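Local coordinates for mannosephosphate isomerase, putative (Archaeoglobus fulgidus, PDB 1ZX5), which probably catalyses the zinc-dependent interconversion of D-mannose 6-phosphate and D-fructose 6-phosphate, as a cupin-type phosphomannose isomerase of the type 1 family, at residues V137-L142 with K203-L208; E144-K147 with D152-T155. All blocks are in the same frame, centred on the assembly; numbering follows the deposited sequence.

In the fold
Contacts 1 and 2 share helix 139-146, which lies far from the centre of this cupin-family chain. Following the chain, the approach to and first turn of that helix (137-142) enter contact 1, its later part (144-147) enters contact 2, and after four intervening residues segment 152-155, with its 3-10 turn at 153-155, folds back against it. Contact 2 thus closes a short local loop, entirely enclosed by the longer loop that contact 1 closes when the chain arrives at 203-208, after several sheet strands. The two do not cross. Their centres are 12 Å apart, and they meet where L142 O packs on F153 CE1. Together they bind helix 139-146 to helix 201-207 and to the fructofuranose pocket.

Contact 1: V137-L142 with K203-L208; sequences VKIEEL and KVKKVL
I139 and L142, one turn apart on helix 139-146, present their methyl groups to K205 and L208, and this small apolar patch carries the contact between the two segments. L142 and L208 meet tip to tip, with L142 CD1 3.7 Å from L208 CD2. Each leucine uses the branch that points straight on from its own backbone: in L142 the CD1 methyl is anti to CA (chi2 178°), whereas in L208, whose CG is anti to the backbone N (chi1 -179°), the extended branch is CD2. The same L208 methyl also receives I139, whose CD1 lies 4.1 Å from L208 CD2, so that one carbon is touched by both residues of the opposing helix.

I139 does the rest of the work with two branches at once. Its CG2 sits 3.9 Å from K205 CD and its CD1 4.0 Å from K205 CG, so the isoleucine rests two methyl groups against one side of the lysine's CG-CD portion, the two side chains crossing at about a right angle. Beyond CD the lysine chain bends and carries the ammonium group away from the apolar patch, to a salt bridge with E202.

K138 sits at the N-cap position, and its O takes the first helical bond, from L142 N (3.1 Å). Around the patch, W201 of helix 201-207 touches both I139 and L142, L156 packs on L142, and F196, just after strand 194-195, lies against L208. Backbone hydrogen bonding between V137 and T210 joins the stretch before helix 139-146 to the stretch after helix 201-207.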
loop_
_atom_site.group_PDB
_atom_site.type_symbol
_atom_site.label_atom_id
_atom_site.label_comp_id
_atom_site.label_asym_id
_atom_site.label_seq_id
_atom_site.Cartn_x
_atom_site.Cartn_y
_atom_site.Cartn_z
ATOM N N VAL A 137 -21.029 -17.769 -4.693
ATOM C CA VAL A 137 -20.900 -18.761 -3.622
ATOM C C VAL A 137 -21.958 -18.504 -2.556
ATOM O O VAL A 137 -22.494 -17.400 -2.455
ATOM C CB VAL A 137 -19.464 -18.785 -2.967
ATOM C CG1 VAL A 137 -18.398 -19.182 -3.980
ATOM C CG2 VAL A 137 -19.123 -17.454 -2.300
ATOM N N LYS A 138 -22.264 -19.530 -1.771
ATOM C CA LYS A 138 -23.166 -19.386 -0.639
ATOM C C LYS A 138 -22.352 -19.382 0.656
ATOM O O LYS A 138 -21.492 -20.237 0.852
ATOM C CB LYS A 138 -24.197 -20.519 -0.622
ATOM C CG LYS A 138 -25.069 -20.618 -1.875
ATOM C CD LYS A 138 -26.158 -21.669 -1.678
ATOM C CE LYS A 138 -26.678 -22.228 -3.006
ATOM N NZ LYS A 138 -27.732 -21.364 -3.627
ATOM N N ILE A 139 -22.625 -18.416 1.528
ATOM C CA ILE A 139 -21.969 -18.339 2.837
ATOM C C ILE A 139 -21.933 -19.694 3.555
ATOM O O ILE A 139 -20.892 -20.086 4.080
ATOM C CB ILE A 139 -22.603 -17.232 3.740
ATOM C CG1 ILE A 139 -21.857 -15.906 3.573
ATOM C CG2 ILE A 139 -22.575 -17.626 5.221
ATOM C CD1 ILE A 139 -20.387 -15.911 4.039
ATOM N N GLU A 140 -23.067 -20.397 3.551
ATOM C CA GLU A 140 -23.218 -21.690 4.225
ATOM C C GLU A 140 -22.263 -22.742 3.677
ATOM O O GLU A 140 -21.738 -23.559 4.434
ATOM C CB GLU A 140 -24.660 -22.221 4.106
ATOM C CG GLU A 140 -25.752 -21.289 4.629
ATOM C CD GLU A 140 -26.125 -20.165 3.647
ATOM O OE1 GLU A 140 -25.885 -20.309 2.419
ATOM O OE2 GLU A 140 -26.664 -19.132 4.118
ATOM N N GLU A 141 -22.059 -22.732 2.363
ATOM C CA GLU A 141 -21.160 -23.686 1.729
ATOM C C GLU A 141 -19.680 -23.369 2.003
ATOM O O GLU A 141 -18.866 -24.287 2.108
ATOM C CB GLU A 141 -21.478 -23.826 0.234
ATOM C CG GLU A 141 -22.736 -24.697 -0.007
ATOM C CD GLU A 141 -23.357 -24.550 -1.401
ATOM O OE1 GLU A 141 -22.717 -23.954 -2.299
ATOM O OE2 GLU A 141 -24.501 -25.043 -1.590
ATOM N N LEU A 142 -19.348 -22.082 2.140
ATOM C CA LEU A 142 -18.015 -21.661 2.586
ATOM C C LEU A 142 -17.736 -22.146 4.011
ATOM O O LEU A 142 -16.637 -22.605 4.307
ATOM C CB LEU A 142 -17.859 -20.138 2.518
ATOM C CG LEU A 142 -17.878 -19.426 1.168
ATOM C CD1 LEU A 142 -17.768 -17.932 1.380
ATOM C CD2 LEU A 142 -16.762 -19.912 0.271
ATOM N N LYS A 203 -17.382 -11.716 11.323
ATOM C CA LYS A 203 -17.067 -10.473 10.634
ATOM C C LYS A 203 -17.071 -10.675 9.122
ATOM O O LYS A 203 -17.599 -9.847 8.398
ATOM C CB LYS A 203 -15.704 -9.902 11.068
ATOM C CG LYS A 203 -15.478 -9.725 12.570
ATOM C CD LYS A 203 -16.393 -8.697 13.195
ATOM C CE LYS A 203 -16.071 -8.494 14.688
ATOM N NZ LYS A 203 -15.163 -7.311 14.887
ATOM N N VAL A 204 -16.461 -11.766 8.660
ATOM C CA VAL A 204 -16.465 -12.145 7.247
ATOM C C VAL A 204 -17.891 -12.162 6.682
ATOM O O VAL A 204 -18.147 -11.575 5.631
ATOM C CB VAL A 204 -15.781 -13.532 7.008
ATOM C CG1 VAL A 204 -15.983 -14.006 5.572
ATOM C CG2 VAL A 204 -14.293 -13.470 7.345
ATOM N N LYS A 205 -18.813 -12.816 7.387
ATOM C CA LYS A 205 -20.202 -12.939 6.933
ATOM C C LYS A 205 -20.880 -11.586 6.707
ATOM O O LYS A 205 -21.664 -11.422 5.782
ATOM C CB LYS A 205 -21.024 -13.756 7.928
ATOM C CG LYS A 205 -20.700 -15.237 7.941
ATOM C CD LYS A 205 -21.788 -16.038 8.680
ATOM C CE LYS A 205 -21.807 -15.714 10.168
ATOM N NZ LYS A 205 -22.695 -16.637 10.957
ATOM N N LYS A 206 -20.559 -10.623 7.556
ATOM C CA LYS A 206 -21.127 -9.284 7.463
ATOM C C LYS A 206 -20.578 -8.387 6.341
ATOM O O LYS A 206 -21.238 -7.426 5.946
ATOM C CB LYS A 206 -20.992 -8.599 8.818
ATOM C CG LYS A 206 -21.977 -9.200 9.833
ATOM C CD LYS A 206 -21.777 -8.613 11.203
ATOM C CE LYS A 206 -22.795 -9.156 12.200
ATOM N NZ LYS A 206 -22.290 -8.890 13.588
ATOM N N VAL A 207 -19.387 -8.690 5.825
ATOM C CA VAL A 207 -18.740 -7.782 4.867
ATOM C C VAL A 207 -18.441 -8.427 3.517
ATOM O O VAL A 207 -18.203 -7.727 2.543
ATOM C CB VAL A 207 -17.439 -7.126 5.451
ATOM C CG1 VAL A 207 -17.694 -6.563 6.848
ATOM C CG2 VAL A 207 -16.282 -8.120 5.491
ATOM N N LEU A 208 -18.457 -9.756 3.462
ATOM C CA LEU A 208 -18.006 -10.486 2.277
ATOM C C LEU A 208 -18.951 -10.356 1.076
ATOM O O LEU A 208 -20.164 -10.602 1.188
ATOM C CB LEU A 208 -17.763 -11.966 2.604
ATOM C CG LEU A 208 -17.270 -12.853 1.453
ATOM C CD1 LEU A 208 -15.884 -12.404 0.959
ATOM C CD2 LEU A 208 -17.284 -14.328 1.857
#

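Contact 2: E144-K147 with D152-T155; sequences EKLK and DFKT. With LFR (beta-L-fructofuranose), chain B.
The phenyl ring of F153 is met obliquely by K145 and L146, while O1 of the bound beta-L-fructofuranose lies at its edge, near the ring plane; F151 and F196 add edge-to-face pairings. The motif is a helix-loop-3-10 unit that leads into strand 157-161 and forms part of the sugar pocket. At the outer end of the ring, L146 CD2 comes within 3.7 Å of F153 CZ, the leucine crossing the phenylalanine at about a right angle. K145 contributes only the root of its side chain: CB lies 3.8 Å from F153 CE1, and a bend at chi2 (-56°) helps take the amine away from the ring.

The same turn also meets the sugar: D152, F153 and K154 all belong to its pocket. K154 is bent at chi3 and chi4, which curls NZ back to D152 OD1, a 2.9 Å salt bridge made on the syn side of the carboxylate and tilted 30° from its plane. The same ammonium group donates to O2 of the sugar and has a cation-pi contact with Y130. D152 OD1 also takes a weak bond from K154 N, as in an Asx turn, and F153 N gives sugar O1 a weak, bent bond (3.3 Å, 128°). D152 O is gripped twice, by T155 N at 3.2 Å and by T155 OG1 at 2.6 Å.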
loop_
_atom_site.group_PDB
_atom_site.type_symbol
_atom_site.label_atom_id
_atom_site.label_comp_id
_atom_site.label_asym_id
_atom_site.label_seq_id
_atom_site.Cartn_x
_atom_site.Cartn_y
_atom_site.Cartn_z
ATOM N N GLU A 144 -19.079 -24.832 5.449
ATOM C CA GLU A 144 -18.807 -26.266 5.342
ATOM C C GLU A 144 -17.320 -26.509 5.128
ATOM O O GLU A 144 -16.740 -27.399 5.744
ATOM C CB GLU A 144 -19.587 -26.909 4.188
ATOM C CG GLU A 144 -21.093 -27.002 4.402
ATOM C CD GLU A 144 -21.467 -27.712 5.698
ATOM O OE1 GLU A 144 -21.389 -28.964 5.742
ATOM O OE2 GLU A 144 -21.840 -27.009 6.671
ATOM N N LYS A 145 -16.717 -25.707 4.251
ATOM C CA LYS A 145 -15.308 -25.839 3.901
ATOM C C LYS A 145 -14.371 -25.556 5.072
ATOM O O LYS A 145 -13.277 -26.109 5.125
ATOM C CB LYS A 145 -14.961 -24.945 2.706
ATOM C CG LYS A 145 -15.718 -25.261 1.415
ATOM C CD LYS A 145 -15.532 -26.710 0.990
ATOM C CE LYS A 145 -16.045 -26.946 -0.425
ATOM N NZ LYS A 145 -15.878 -28.384 -0.816
ATOM N N LEU A 146 -14.798 -24.706 6.007
ATOM C CA LEU A 146 -14.022 -24.410 7.213
ATOM C C LEU A 146 -13.813 -25.630 8.093
ATOM O O LEU A 146 -12.883 -25.667 8.895
ATOM C CB LEU A 146 -14.686 -23.316 8.051
ATOM C CG LEU A 146 -14.501 -21.829 7.743
ATOM C CD1 LEU A 146 -14.997 -21.043 8.944
ATOM C CD2 LEU A 146 -13.053 -21.474 7.433
ATOM N N LYS A 147 -14.705 -26.612 7.957
ATOM C CA LYS A 147 -14.632 -27.868 8.700
ATOM C C LYS A 147 -13.417 -28.703 8.299
ATOM O O LYS A 147 -12.823 -29.377 9.139
ATOM C CB LYS A 147 -15.913 -28.681 8.504
ATOM C CG LYS A 147 -17.148 -28.085 9.177
ATOM C CD LYS A 147 -18.198 -29.161 9.439
ATOM C CE LYS A 147 -19.242 -29.227 8.324
ATOM N NZ LYS A 147 -20.350 -28.247 8.557
ATOM N N ASP A 152 -8.295 -25.047 0.527
ATOM C CA ASP A 152 -7.649 -23.952 -0.179
ATOM C C ASP A 152 -8.723 -23.022 -0.739
ATOM O O ASP A 152 -9.237 -23.246 -1.834
ATOM C CB ASP A 152 -6.726 -24.491 -1.289
ATOM C CG ASP A 152 -5.867 -23.403 -1.938
ATOM O OD1 ASP A 152 -5.958 -22.222 -1.550
ATOM O OD2 ASP A 152 -5.082 -23.735 -2.848
ATOM N N PHE A 153 -9.073 -21.992 0.027
ATOM C CA PHE A 153 -10.085 -21.017 -0.400
ATOM C C PHE A 153 -9.677 -20.199 -1.627
ATOM O O PHE A 153 -10.541 -19.660 -2.329
ATOM C CB PHE A 153 -10.461 -20.076 0.749
ATOM C CG PHE A 153 -11.313 -20.720 1.810
ATOM C CD1 PHE A 153 -12.685 -20.876 1.620
ATOM C CD2 PHE A 153 -10.740 -21.176 2.990
ATOM C CE1 PHE A 153 -13.481 -21.470 2.592
ATOM C CE2 PHE A 153 -11.521 -21.769 3.973
ATOM C CZ PHE A 153 -12.903 -21.917 3.775
ATOM N N LYS A 154 -8.367 -20.100 -1.874
ATOM C CA LYS A 154 -7.847 -19.413 -3.058
ATOM C C LYS A 154 -8.329 -20.061 -4.367
ATOM O O LYS A 154 -8.409 -19.379 -5.386
ATOM C CB LYS A 154 -6.316 -19.335 -3.044
ATOM C CG LYS A 154 -5.697 -18.764 -1.765
ATOM C CD LYS A 154 -4.212 -18.384 -1.935
ATOM C CE LYS A 154 -3.354 -19.535 -2.494
ATOM N NZ LYS A 154 -3.448 -20.786 -1.708
ATOM N N THR A 155 -8.660 -21.360 -4.329
ATOM C CA THR A 155 -9.232 -22.060 -5.495
ATOM C C THR A 155 -10.599 -21.501 -5.923
ATOM O O THR A 155 -11.068 -21.789 -7.018
ATOM C CB THR A 155 -9.372 -23.600 -5.291
ATOM O OG1 THR A 155 -10.224 -23.874 -4.175
ATOM C CG2 THR A 155 -8.013 -24.275 -5.083
HETATM C C1 LFR B . -5.776 -21.335 2.186
HETATM C C2 LFR B . -4.260 -21.081 2.095
HETATM C C3 LFR B . -3.684 -20.799 3.486
HETATM C C4 LFR B . -2.724 -21.922 3.811
HETATM C C5 LFR B . -2.733 -22.853 2.602
HETATM C C6 LFR B . -1.332 -23.022 2.015
HETATM O O1 LFR B . -6.579 -20.352 1.516
HETATM O O2 LFR B . -3.937 -19.993 1.199
HETATM O O3 LFR B . -2.938 -19.586 3.530
HETATM O O4 LFR B . -3.205 -22.584 4.984
HETATM O O5 LFR B . -3.640 -22.297 1.631
HETATM O O6 LFR B . -1.205 -24.197 1.196
#